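Local coordinates for extracellular invertase (Aspergillus kawachii, PDB 5XH8), which probably cleaves beta-fructofuranosides such as sucrose as a family 32 glycoside hydrolase, and has high transfructosylation activity, at residues Pro11-Ser15 with Ala507-Thr512; Glu134-Leu138 with Pro155-Gly159; Trp226-Ser232 with Trp243-Phe247; Trp234-Trp239 with Glu392-Trp397; Phe253-Gly259 with Leu376-Tyr380. One frame throughout, in Å; residues are numbered along the deposited sequence.

How the contacts relate
From the N terminus, contact 1 ties residues 11-15, in the loop before strand 37-47, to residues 507-512 of the C-terminal family 32 region; the loop it closes spans most of the chain and encloses the other four contacts. Contact 2 closes a short loop on strand 134-140 of a four-stranded antiparallel sheet and is complete before the next begins. Contacts 3 and 4 cross: residues 234-239 lie between the two segments of contact 3 and pair with 392-397, and the two contacts touch where Trp243 packs on Trp234. Contact 5 lies within the span of contact 4 and joins strands 250-255 and 366-385, which belong to different sheets.

Contact 1: Pro11-Ser15 with Ala507-Thr512; sequences PPNLS and AAARTT
With chi1 near 66°, Thr511 sets OG1 between its own backbone N and carbonyl carbon, facing Pro12; Thr512, at -51°, instead places OG1 anti to its carbonyl carbon and in front of the Leu14 backbone. The two neighbouring hydroxyls therefore serve a carbonyl and an amide that flank Asn13. Thr511 OG1 donates to Pro12 O at 2.6 Å, from above the carbonyl plane. Thr512 OG1 receives the Leu14 N-H at 2.9 Å in an almost straight bond, 172° at the hydrogen. Between them, Asn13 CA makes a C-H...O contact with Thr511 O at 3.4 Å.

Apolar groups close the flanks. Leu14 crosses Thr512 at about a right angle, and its CD1 branch reaches Ala508 CB at 3.6 Å, while the Pro11 ring brings CG to 4.5 Å from Ala507 CB. Trp568 packs against both Pro11 and Leu14, giving this patch a shared aromatic neighbour.

On the outer side, Asn13 OD1 takes the Ser15 N-H at 3.1 Å, at the start of the short 3-10 segment. Two threonine hydroxyls thus fasten an N-terminal loop to a loop of the C-terminal beta-sandwich, with an Asx turn at Asn13.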
# COMPACT_ATOMS: atom_id res chain seq x y z
N PRO A 11 34.80 5.75 -40.23
CA PRO A 11 33.61 5.06 -39.71
C PRO A 11 32.44 5.06 -40.69
O PRO A 11 32.28 6.03 -41.43
CB PRO A 11 33.23 5.89 -38.48
CG PRO A 11 33.74 7.25 -38.78
CD PRO A 11 34.99 7.06 -39.59
N PRO A 12 31.59 4.01 -40.64
CA PRO A 12 30.30 4.09 -41.30
C PRO A 12 29.31 4.89 -40.46
O PRO A 12 29.69 5.53 -39.45
CB PRO A 12 29.86 2.63 -41.35
CG PRO A 12 30.39 2.06 -40.06
CD PRO A 12 31.72 2.75 -39.88
N ASN A 13 28.06 4.90 -40.91
CA ASN A 13 26.94 5.18 -40.02
C ASN A 13 26.95 4.00 -39.06
O ASN A 13 26.66 2.86 -39.46
CB ASN A 13 25.62 5.24 -40.78
CG ASN A 13 24.40 5.51 -39.86
OD1 ASN A 13 24.45 5.36 -38.63
ND2 ASN A 13 23.31 5.89 -40.48
N LEU A 14 27.33 4.25 -37.81
CA LEU A 14 27.49 3.14 -36.84
C LEU A 14 26.24 2.30 -36.61
O LEU A 14 26.34 1.13 -36.29
CB LEU A 14 28.06 3.64 -35.51
CG LEU A 14 29.40 4.35 -35.63
CD1 LEU A 14 29.80 4.89 -34.27
CD2 LEU A 14 30.46 3.41 -36.16
N SER A 15 25.06 2.88 -36.80
CA SER A 15 23.81 2.12 -36.69
C SER A 15 23.60 1.07 -37.75
O SER A 15 22.66 0.33 -37.63
CB SER A 15 22.62 3.06 -36.64
OG SER A 15 22.69 3.78 -35.43
N ALA A 507 34.79 11.75 -35.03
CA ALA A 507 34.50 11.57 -36.46
C ALA A 507 33.23 10.73 -36.69
O ALA A 507 32.58 10.86 -37.72
CB ALA A 507 35.68 10.94 -37.18
N ALA A 508 32.88 9.88 -35.72
CA ALA A 508 31.61 9.13 -35.77
C ALA A 508 30.37 10.01 -35.62
O ALA A 508 29.33 9.71 -36.20
CB ALA A 508 31.59 8.03 -34.73
N ALA A 509 30.49 11.12 -34.89
CA ALA A 509 29.38 12.10 -34.78
C ALA A 509 28.96 12.74 -36.10
O ALA A 509 27.86 13.27 -36.20
CB ALA A 509 29.74 13.19 -33.78
N ARG A 510 29.84 12.68 -37.10
CA ARG A 510 29.57 13.22 -38.44
C ARG A 510 28.81 12.23 -39.29
O ARG A 510 28.18 12.63 -40.25
CB ARG A 510 30.91 13.60 -39.14
CG ARG A 510 31.74 14.62 -38.37
CD ARG A 510 33.20 14.75 -38.80
NE ARG A 510 33.99 15.25 -37.67
CZ ARG A 510 35.30 15.08 -37.47
NH1 ARG A 510 36.07 14.42 -38.34
NH2 ARG A 510 35.86 15.56 -36.36
N THR A 511 28.89 10.93 -38.98
CA THR A 511 28.23 9.87 -39.75
C THR A 511 27.02 9.25 -39.07
O THR A 511 26.27 8.53 -39.70
CB THR A 511 29.20 8.72 -40.02
OG1 THR A 511 29.55 8.06 -38.78
CG2 THR A 511 30.47 9.24 -40.67
N THR A 512 26.84 9.52 -37.78
CA THR A 512 25.90 8.78 -36.95
C THR A 512 25.12 9.75 -36.05
O THR A 512 25.70 10.66 -35.47
CB THR A 512 26.68 7.76 -36.10
OG1 THR A 512 27.55 6.98 -36.95
CG2 THR A 512 25.72 6.84 -35.33

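Contact 2: Glu134-Leu138 with Pro155-Gly159; sequences ETQSL and PVIPG
Gln136 faces both Val156 and Ile157 in a classic beta bulge, by which the irregular 155-159 segment docks on strand 134-138 at one antiparallel, hydrogen-bonded pair. This strand belongs to a four-stranded antiparallel sheet of the beta-propeller. Gln136 N donates to Ile157 O at 2.9 Å, and Ile157 N returns a nearly straight bond to Gln136 O, lying in the carbonyl plane. The same oxygen also receives a weak, strongly bent bond from Val156 N. One carbonyl thus meets two successive N-H groups, the signature of the bulge.

Packing is dense around this pair. Gln136 CG, its chain bent at chi2, lies 3.7 Å from Ile157 CB, and the amide beyond is bonded by Thr116 OG1 and Phe169 O. Leu138 and Val156 cross at about a right angle, CD1 against CG1 at 3.7 Å; Leu114 touches both, and Trp219 packs on Val156. On the strand's other flank, Thr135 CB presses on Pro155 CB at 3.5 Å, while its hydroxyl is engaged by Ser117.

The contact thins toward Pro158 and Gly159, which are partly exposed. Pro158 directs its CB away from the strand and packs on Pro158 of the second subunit, whose Arg131 also bonds to Val156 O. What remains there between the two segments is slight: the methyl CG2 of Thr135, anti to the carbonyl carbon, rests 3.4 Å from Pro158 O.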
# COMPACT_ATOMS: atom_id res chain seq x y z
N GLU A 134 4.54 4.74 -5.75
CA GLU A 134 5.80 4.51 -5.08
C GLU A 134 5.58 4.22 -3.58
O GLU A 134 5.05 5.06 -2.83
CB GLU A 134 6.72 5.71 -5.27
CG GLU A 134 7.01 6.06 -6.73
CD GLU A 134 7.67 7.41 -6.88
OE1 GLU A 134 7.14 8.38 -6.27
OE2 GLU A 134 8.72 7.49 -7.57
N THR A 135 5.98 3.02 -3.16
CA THR A 135 5.98 2.64 -1.75
C THR A 135 7.41 2.27 -1.39
O THR A 135 8.28 2.14 -2.26
CB THR A 135 5.03 1.47 -1.49
OG1 THR A 135 5.40 0.34 -2.27
CG2 THR A 135 3.59 1.83 -1.85
N GLN A 136 7.68 2.14 -0.09
CA GLN A 136 9.01 1.73 0.35
C GLN A 136 8.89 0.38 1.05
O GLN A 136 8.09 0.24 2.00
CB GLN A 136 9.67 2.79 1.24
CG GLN A 136 9.29 4.23 0.92
CD GLN A 136 9.63 4.64 -0.49
OE1 GLN A 136 10.64 4.21 -1.06
NE2 GLN A 136 8.79 5.49 -1.07
N SER A 137 9.67 -0.60 0.57
CA SER A 137 9.59 -1.99 0.99
C SER A 137 10.93 -2.47 1.48
O SER A 137 11.97 -1.85 1.19
CB SER A 137 9.10 -2.87 -0.16
OG SER A 137 7.75 -2.58 -0.47
N LEU A 138 10.91 -3.59 2.20
CA LEU A 138 12.12 -4.22 2.75
C LEU A 138 12.46 -5.53 2.07
O LEU A 138 11.58 -6.32 1.71
CB LEU A 138 11.96 -4.51 4.25
CG LEU A 138 11.86 -3.31 5.20
CD1 LEU A 138 11.64 -3.85 6.62
CD2 LEU A 138 13.08 -2.42 5.15
N PRO A 155 4.52 -2.95 1.93
CA PRO A 155 5.49 -1.90 2.17
C PRO A 155 5.48 -1.41 3.63
O PRO A 155 4.42 -1.36 4.28
CB PRO A 155 5.04 -0.77 1.24
CG PRO A 155 3.61 -1.06 0.91
CD PRO A 155 3.47 -2.56 0.97
N VAL A 156 6.65 -1.05 4.12
CA VAL A 156 6.79 -0.50 5.48
C VAL A 156 6.46 1.00 5.48
O VAL A 156 6.11 1.56 6.54
CB VAL A 156 8.16 -0.80 6.10
CG1 VAL A 156 8.34 -2.30 6.25
CG2 VAL A 156 9.31 -0.23 5.30
N ILE A 157 6.56 1.64 4.32
CA ILE A 157 6.08 3.01 4.15
C ILE A 157 5.17 3.02 2.91
O ILE A 157 5.68 3.16 1.79
CB ILE A 157 7.23 4.04 4.03
CG1 ILE A 157 8.15 3.98 5.24
CG2 ILE A 157 6.66 5.44 3.84
CD1 ILE A 157 9.40 4.84 5.14
N PRO A 158 3.83 2.85 3.12
CA PRO A 158 2.87 2.71 2.00
C PRO A 158 2.53 3.96 1.20
O PRO A 158 1.84 3.88 0.18
CB PRO A 158 1.58 2.19 2.67
CG PRO A 158 1.92 1.84 4.07
CD PRO A 158 3.20 2.55 4.42
N GLY A 159 2.97 5.11 1.64
CA GLY A 159 2.78 6.30 0.85
C GLY A 159 3.25 7.46 1.66
O GLY A 159 3.74 7.27 2.79

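Contact 3: Trp226-Ser232 with Trp243-Phe247; sequences WHEPTNS and WAFNF
Asn231 and Ala244 bring their CA atoms to 3.7 Å where the two segments meet, neither of them in regular strand there. The 226-232 segment leaves strand 219-227 at a corner and ends in a type II beta turn from Pro229 to Ser232, with Asn231 at positive phi. Two backbone bonds link this turn to the other segment: Asn231 N gives to Ala244 O at 2.9 Å, and Trp243 N to Ser232 O at 2.8 Å. Pro229 O is gripped twice, by Ser232 N and by Ser232 OG, the hydroxyl lying on a lone pair in the carbonyl plane.

Next to the turn, Trp226, Trp243 and Phe247 form an aromatic cluster. Trp226, its CG anti to the backbone N at a chi1 of 180°, sends its six-membered edge into the face of Trp243 in a T-shaped pair, centroids 5.0 Å apart and planes at 90°. Phe247 CE2 covers one face of Trp226 at an oblique tilt. Over the same face of Trp243, Glu228 lays CG on the five-membered ring, 3.7 Å from its centroid. At the far end, Asn231 CB sits over the face of Phe245, whose ring also stacks on Trp125.

Glu228 does double duty, since its OE2 accepts Trp226 NE1 at 2.8 Å. One glutamate therefore contacts both indoles, Trp243 through its aliphatic chain and Trp226 through its carboxylate, and the latter bond probably limits rotation of the Trp226 ring.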
# COMPACT_ATOMS: atom_id res chain seq x y z
N TRP A 226 14.11 19.55 4.84
CA TRP A 226 14.63 20.51 3.88
C TRP A 226 13.65 20.59 2.72
O TRP A 226 13.26 19.56 2.14
CB TRP A 226 16.03 20.10 3.37
CG TRP A 226 16.62 21.07 2.37
CD1 TRP A 226 16.49 22.44 2.36
CD2 TRP A 226 17.47 20.75 1.26
NE1 TRP A 226 17.16 22.97 1.29
CE2 TRP A 226 17.78 21.97 0.60
CE3 TRP A 226 18.00 19.55 0.75
CZ2 TRP A 226 18.58 22.03 -0.54
CZ3 TRP A 226 18.79 19.60 -0.40
CH2 TRP A 226 19.08 20.84 -1.03
N HIS A 227 13.22 21.81 2.40
CA HIS A 227 12.37 22.05 1.26
C HIS A 227 12.65 23.44 0.72
O HIS A 227 13.12 24.30 1.44
CB HIS A 227 10.89 21.87 1.65
CG HIS A 227 10.43 22.86 2.68
ND1 HIS A 227 9.85 24.06 2.34
CD2 HIS A 227 10.50 22.84 4.03
CE1 HIS A 227 9.57 24.74 3.44
NE2 HIS A 227 9.96 24.02 4.48
N GLU A 228 12.40 23.65 -0.57
CA GLU A 228 12.66 24.92 -1.23
C GLU A 228 11.50 25.21 -2.15
O GLU A 228 10.84 24.27 -2.63
CB GLU A 228 13.94 24.87 -2.05
CG GLU A 228 15.20 24.59 -1.26
CD GLU A 228 15.65 25.75 -0.39
OE1 GLU A 228 15.10 26.85 -0.51
OE2 GLU A 228 16.56 25.52 0.43
N PRO A 229 11.22 26.50 -2.42
CA PRO A 229 10.17 26.85 -3.38
C PRO A 229 10.47 26.36 -4.78
O PRO A 229 11.64 26.31 -5.19
CB PRO A 229 10.18 28.40 -3.38
CG PRO A 229 10.82 28.78 -2.10
CD PRO A 229 11.82 27.70 -1.80
N THR A 230 9.42 26.01 -5.51
CA THR A 230 9.54 25.50 -6.88
C THR A 230 10.47 26.34 -7.76
O THR A 230 10.25 27.53 -7.96
CB THR A 230 8.16 25.45 -7.56
OG1 THR A 230 7.25 24.72 -6.74
CG2 THR A 230 8.24 24.80 -8.90
N ASN A 231 11.50 25.68 -8.28
CA ASN A 231 12.46 26.27 -9.21
C ASN A 231 13.22 27.49 -8.67
O ASN A 231 13.67 28.33 -9.43
CB ASN A 231 11.80 26.59 -10.56
CG ASN A 231 12.78 26.57 -11.71
OD1 ASN A 231 13.83 25.92 -11.66
ND2 ASN A 231 12.46 27.30 -12.76
N SER A 232 13.40 27.53 -7.36
CA SER A 232 14.24 28.49 -6.72
C SER A 232 15.68 28.02 -6.90
O SER A 232 15.94 26.93 -7.46
CB SER A 232 13.87 28.64 -5.24
OG SER A 232 13.90 27.39 -4.55
N TRP A 243 17.42 24.53 -7.49
CA TRP A 243 16.66 23.57 -6.70
C TRP A 243 15.59 22.91 -7.57
O TRP A 243 15.22 21.77 -7.34
CB TRP A 243 16.03 24.24 -5.48
CG TRP A 243 17.00 24.94 -4.53
CD1 TRP A 243 16.84 26.19 -3.98
CD2 TRP A 243 18.25 24.44 -4.02
NE1 TRP A 243 17.90 26.49 -3.15
CE2 TRP A 243 18.79 25.44 -3.16
CE3 TRP A 243 18.98 23.25 -4.21
CZ2 TRP A 243 20.00 25.28 -2.49
CZ3 TRP A 243 20.20 23.09 -3.55
CH2 TRP A 243 20.70 24.10 -2.69
N ALA A 244 15.08 23.66 -8.56
CA ALA A 244 14.35 23.11 -9.68
C ALA A 244 13.01 22.49 -9.23
O ALA A 244 12.43 22.93 -8.22
CB ALA A 244 15.24 22.15 -10.47
N PHE A 245 12.51 21.49 -9.96
CA PHE A 245 11.12 21.04 -9.74
C PHE A 245 10.93 19.81 -8.87
O PHE A 245 9.80 19.51 -8.48
CB PHE A 245 10.45 20.85 -11.07
CG PHE A 245 10.29 22.14 -11.85
CD1 PHE A 245 11.31 22.60 -12.67
CD2 PHE A 245 9.11 22.88 -11.77
CE1 PHE A 245 11.17 23.77 -13.40
CE2 PHE A 245 8.96 24.06 -12.49
CZ PHE A 245 9.98 24.50 -13.32
N ASN A 246 12.01 19.10 -8.57
CA ASN A 246 11.92 17.85 -7.81
C ASN A 246 13.33 17.44 -7.38
O ASN A 246 14.25 17.62 -8.15
CB ASN A 246 11.29 16.75 -8.68
CG ASN A 246 11.00 15.49 -7.91
OD1 ASN A 246 10.18 15.49 -6.98
ND2 ASN A 246 11.65 14.41 -8.29
N PHE A 247 13.48 16.94 -6.16
CA PHE A 247 14.74 16.36 -5.70
C PHE A 247 14.73 14.83 -5.88
O PHE A 247 13.70 14.19 -5.65
CB PHE A 247 15.00 16.63 -4.21
CG PHE A 247 15.33 18.07 -3.85
CD1 PHE A 247 15.74 19.02 -4.79
CD2 PHE A 247 15.24 18.45 -2.51
CE1 PHE A 247 16.03 20.32 -4.39
CE2 PHE A 247 15.53 19.76 -2.12
CZ PHE A 247 15.94 20.69 -3.06

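Contact 4: Trp234-Trp239 with Glu392-Trp397; sequences WGNGTW and ESGASW
Both tryptophans of the 234-239 segment spend their indole N-H on the 392-397 segment. Trp234 NE1 gives to Ala395 O at 2.9 Å, the oxygen lying in the ring plane; with CG anti to the backbone N (chi1 -176°), the ring reaches across Gly394, whose CA lies over one indole face. Trp239 NE1 gives to Glu392 OE1 at 3.0 Å, again in the ring plane, although the carboxylate is met from above its own plane and turned 68° from the indole. Arg525 holds the other carboxylate oxygen in a salt bridge.

Aromatic and apolar contacts gather on one face of Trp239. Ala395 CB lies 3.9 Å from the centroid of the five-membered ring, and the edge of Trp397 comes against the six-membered ring in a T-shaped pair, with planes at 77°. Thr238 CG2 covers the opposite face.

Residues 234-237 form a type II' beta turn, in a loop of the N-terminal family 32 region set against the chain between helix 388-391 and strand 398-403. Here two glycines, Gly235 and Gly394, both at positive phi, meet at 3.9 Å between CA atoms.

Two waters bridge the segments. One accepts from Trp239 N at 2.8 Å, near Trp234 O and Gly394 O; another donates to Trp239 O and to Ser396 OG, a hydroxyl also bonded to Ala309 O.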
# COMPACT_ATOMS: atom_id res chain seq x y z
N TRP A 234 20.04 28.46 -5.28
CA TRP A 234 21.05 28.95 -4.33
C TRP A 234 21.71 30.19 -4.94
O TRP A 234 22.17 30.16 -6.11
CB TRP A 234 22.10 27.89 -4.07
CG TRP A 234 23.10 28.26 -3.05
CD1 TRP A 234 24.45 28.39 -3.24
CD2 TRP A 234 22.86 28.59 -1.68
NE1 TRP A 234 25.06 28.77 -2.07
CE2 TRP A 234 24.11 28.89 -1.09
CE3 TRP A 234 21.70 28.64 -0.89
CZ2 TRP A 234 24.24 29.25 0.26
CZ3 TRP A 234 21.82 28.99 0.46
CH2 TRP A 234 23.09 29.29 1.02
N GLY A 235 21.76 31.28 -4.16
CA GLY A 235 22.28 32.57 -4.65
C GLY A 235 21.47 33.04 -5.84
O GLY A 235 20.25 33.11 -5.77
N ASN A 236 22.13 33.34 -6.94
CA ASN A 236 21.46 33.77 -8.18
C ASN A 236 21.56 32.75 -9.32
O ASN A 236 21.40 33.12 -10.49
CB ASN A 236 22.05 35.10 -8.65
CG ASN A 236 23.53 34.99 -8.99
OD1 ASN A 236 24.13 33.90 -8.98
ND2 ASN A 236 24.13 36.12 -9.30
N GLY A 237 21.84 31.48 -9.00
CA GLY A 237 21.89 30.43 -10.03
C GLY A 237 23.25 30.21 -10.64
O GLY A 237 23.38 29.45 -11.58
N THR A 238 24.28 30.87 -10.09
CA THR A 238 25.61 30.82 -10.68
C THR A 238 26.35 29.57 -10.27
O THR A 238 26.94 28.91 -11.12
CB THR A 238 26.46 32.05 -10.25
OG1 THR A 238 25.75 33.25 -10.56
CG2 THR A 238 27.79 32.08 -10.96
N TRP A 239 26.35 29.26 -8.98
CA TRP A 239 27.28 28.27 -8.42
C TRP A 239 26.72 26.85 -8.16
O TRP A 239 27.49 25.91 -8.00
CB TRP A 239 27.89 28.84 -7.13
CG TRP A 239 28.66 30.13 -7.37
CD1 TRP A 239 28.22 31.41 -7.13
CD2 TRP A 239 29.97 30.27 -7.95
NE1 TRP A 239 29.19 32.33 -7.50
CE2 TRP A 239 30.27 31.65 -8.01
CE3 TRP A 239 30.93 29.35 -8.42
CZ2 TRP A 239 31.48 32.14 -8.52
CZ3 TRP A 239 32.13 29.84 -8.92
CH2 TRP A 239 32.39 31.22 -8.97
N GLU A 392 32.12 36.60 -1.70
CA GLU A 392 30.86 36.49 -2.42
C GLU A 392 29.98 35.46 -1.71
O GLU A 392 30.49 34.44 -1.23
CB GLU A 392 31.11 36.07 -3.87
CG GLU A 392 29.87 36.01 -4.74
CD GLU A 392 30.21 35.85 -6.21
OE1 GLU A 392 29.38 35.31 -6.95
OE2 GLU A 392 31.32 36.26 -6.63
N SER A 393 28.70 35.77 -1.57
CA SER A 393 27.76 34.89 -0.86
C SER A 393 26.91 34.13 -1.89
O SER A 393 26.93 34.44 -3.08
CB SER A 393 26.88 35.72 0.06
OG SER A 393 26.10 36.59 -0.73
N GLY A 394 26.17 33.14 -1.44
CA GLY A 394 25.38 32.30 -2.34
C GLY A 394 26.27 31.53 -3.30
O GLY A 394 25.91 31.35 -4.46
N ALA A 395 27.42 31.09 -2.80
CA ALA A 395 28.44 30.44 -3.60
C ALA A 395 28.76 29.08 -2.99
O ALA A 395 28.00 28.58 -2.17
CB ALA A 395 29.67 31.34 -3.69
N SER A 396 29.90 28.50 -3.37
CA SER A 396 30.28 27.13 -2.97
C SER A 396 31.32 27.05 -1.90
O SER A 396 31.98 26.01 -1.74
CB SER A 396 30.77 26.37 -4.20
OG SER A 396 29.86 26.57 -5.26
N TRP A 397 31.45 28.12 -1.12
CA TRP A 397 32.43 28.17 -0.04
C TRP A 397 31.96 29.16 1.02
O TRP A 397 31.06 29.95 0.77
CB TRP A 397 33.79 28.60 -0.59
CG TRP A 397 33.72 29.92 -1.30
CD1 TRP A 397 33.89 31.17 -0.72
CD2 TRP A 397 33.44 30.16 -2.69
NE1 TRP A 397 33.74 32.14 -1.68
CE2 TRP A 397 33.46 31.56 -2.89
CE3 TRP A 397 33.21 29.32 -3.79
CZ2 TRP A 397 33.24 32.15 -4.14
CZ3 TRP A 397 32.96 29.90 -5.04
CH2 TRP A 397 32.98 31.32 -5.21
O HOH W 1 24.90 30.40 -6.90
O HOH W 2 30.31 25.72 -7.72

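Contact 5: Phe253-Gly259 with Leu376-Tyr380; sequences FSLDEYG and LRVLY
Leu255 and Val378 head the apolar part of the contact, CB against CG2 at 3.8 Å, and Leu255 also brings CD1 over the backbone N of Arg377. Beside them, Leu376 CD1 meets Phe253 CZ at 3.7 Å, the two side chains crossing at about a right angle. Phe342 extends this patch by stacking on the Phe253 ring, and Phe267 touches Phe253, Leu255 and Val378.

Backbone bonding is sparse. Val378 N donates to Asp256 O at 2.8 Å in a nearly straight bond, 173° at the hydrogen, and Glu257 CA makes a C-H...O contact with Val378 O at 3.4 Å. The short strand segments are inclined at 39°, and strand 250-255 and strand 366-385, from separate sheets of the propeller, come together mainly at the end of the first. There the chain turns: Asp256 OD1 accepts from Tyr258 N at 2.9 Å, an Asx turn, and from Gly259 N at 3.1 Å, which adds an Asx motif.

Charged groups lie on the outer side. Arg377, extended from CG to NE, runs alongside Glu257 and points the same way, and its NH1 gives a weak bond to Glu257 O. The carboxylate and guanidinium do not meet directly; a water accepts from Arg377 NH1 and Tyr380 N and donates to Glu257 OE2, which itself lies 3.8 Å from Tyr380 CD2.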
# COMPACT_ATOMS: atom_id res chain seq x y z
N PHE A 253 24.92 12.78 5.06
CA PHE A 253 26.16 12.31 5.70
C PHE A 253 26.84 13.49 6.37
O PHE A 253 26.39 14.64 6.27
CB PHE A 253 27.10 11.65 4.66
CG PHE A 253 27.33 12.51 3.45
CD1 PHE A 253 26.39 12.55 2.41
CD2 PHE A 253 28.47 13.31 3.35
CE1 PHE A 253 26.59 13.37 1.31
CE2 PHE A 253 28.68 14.11 2.25
CZ PHE A 253 27.75 14.14 1.22
N SER A 254 27.90 13.20 7.10
CA SER A 254 28.56 14.21 7.89
C SER A 254 30.07 13.98 7.83
O SER A 254 30.56 12.85 7.90
CB SER A 254 28.01 14.21 9.34
OG SER A 254 28.17 12.95 9.98
N LEU A 255 30.79 15.10 7.71
CA LEU A 255 32.21 15.10 7.37
C LEU A 255 33.08 15.96 8.33
O LEU A 255 32.60 16.93 8.91
CB LEU A 255 32.38 15.69 5.96
CG LEU A 255 31.64 15.00 4.80
CD1 LEU A 255 31.85 15.77 3.49
CD2 LEU A 255 32.05 13.55 4.70
N ASP A 256 34.35 15.59 8.43
CA ASP A 256 35.39 16.50 8.90
C ASP A 256 36.47 16.64 7.81
O ASP A 256 36.23 16.27 6.63
CB ASP A 256 35.95 16.04 10.26
CG ASP A 256 36.64 14.70 10.21
OD1 ASP A 256 36.99 14.14 9.12
OD2 ASP A 256 36.85 14.17 11.30
N GLU A 257 37.63 17.17 8.18
CA GLU A 257 38.73 17.37 7.25
C GLU A 257 39.34 16.07 6.68
O GLU A 257 39.97 16.10 5.63
CB GLU A 257 39.83 18.21 7.93
CG GLU A 257 40.90 18.71 6.97
CD GLU A 257 41.85 19.74 7.59
OE1 GLU A 257 41.90 19.86 8.84
OE2 GLU A 257 42.54 20.43 6.81
N TYR A 258 39.17 14.94 7.36
CA TYR A 258 39.77 13.68 6.95
C TYR A 258 38.84 12.74 6.17
O TYR A 258 39.31 11.87 5.43
CB TYR A 258 40.33 12.96 8.19
CG TYR A 258 41.17 13.90 9.04
CD1 TYR A 258 42.47 14.24 8.67
CD2 TYR A 258 40.62 14.50 10.18
CE1 TYR A 258 43.22 15.13 9.43
CE2 TYR A 258 41.36 15.39 10.94
CZ TYR A 258 42.65 15.69 10.57
OH TYR A 258 43.38 16.57 11.34
N GLY A 259 37.53 12.89 6.37
CA GLY A 259 36.55 11.98 5.80
C GLY A 259 35.22 12.04 6.53
O GLY A 259 34.73 13.13 6.85
N LEU A 376 34.71 12.19 -0.20
CA LEU A 376 34.21 13.50 0.17
C LEU A 376 34.70 13.86 1.58
O LEU A 376 34.73 13.00 2.49
CB LEU A 376 32.69 13.54 0.11
CG LEU A 376 32.03 13.17 -1.22
CD1 LEU A 376 30.53 13.47 -1.12
CD2 LEU A 376 32.64 13.89 -2.41
N ARG A 377 35.12 15.11 1.74
CA ARG A 377 35.63 15.61 3.04
C ARG A 377 35.51 17.12 3.09
O ARG A 377 35.25 17.76 2.07
CB ARG A 377 37.09 15.19 3.26
CG ARG A 377 38.13 15.91 2.39
CD ARG A 377 39.52 15.30 2.52
NE ARG A 377 40.54 16.05 1.79
CZ ARG A 377 41.08 17.23 2.16
NH1 ARG A 377 40.67 17.87 3.27
NH2 ARG A 377 42.00 17.79 1.38
N VAL A 378 35.69 17.70 4.28
CA VAL A 378 35.69 19.16 4.39
C VAL A 378 37.06 19.64 3.92
O VAL A 378 38.06 19.15 4.39
CB VAL A 378 35.39 19.65 5.83
CG1 VAL A 378 35.33 21.18 5.86
CG2 VAL A 378 34.06 19.10 6.31
N LEU A 379 37.08 20.54 2.94
CA LEU A 379 38.34 21.03 2.40
C LEU A 379 38.52 22.46 2.88
O LEU A 379 37.58 23.27 2.78
CB LEU A 379 38.37 20.99 0.86
CG LEU A 379 39.57 21.69 0.19
CD1 LEU A 379 40.86 21.00 0.57
CD2 LEU A 379 39.42 21.72 -1.32
N TYR A 380 39.71 22.77 3.40
CA TYR A 380 40.04 24.16 3.78
C TYR A 380 41.02 24.77 2.81
O TYR A 380 41.97 24.12 2.39
CB TYR A 380 40.58 24.22 5.20
CG TYR A 380 39.53 23.85 6.22
CD1 TYR A 380 38.60 24.80 6.67
CD2 TYR A 380 39.44 22.56 6.71
CE1 TYR A 380 37.63 24.45 7.60
CE2 TYR A 380 38.46 22.21 7.64
CZ TYR A 380 37.57 23.16 8.07
OH TYR A 380 36.62 22.80 8.96
O HOH W 3 41.45 20.69 4.02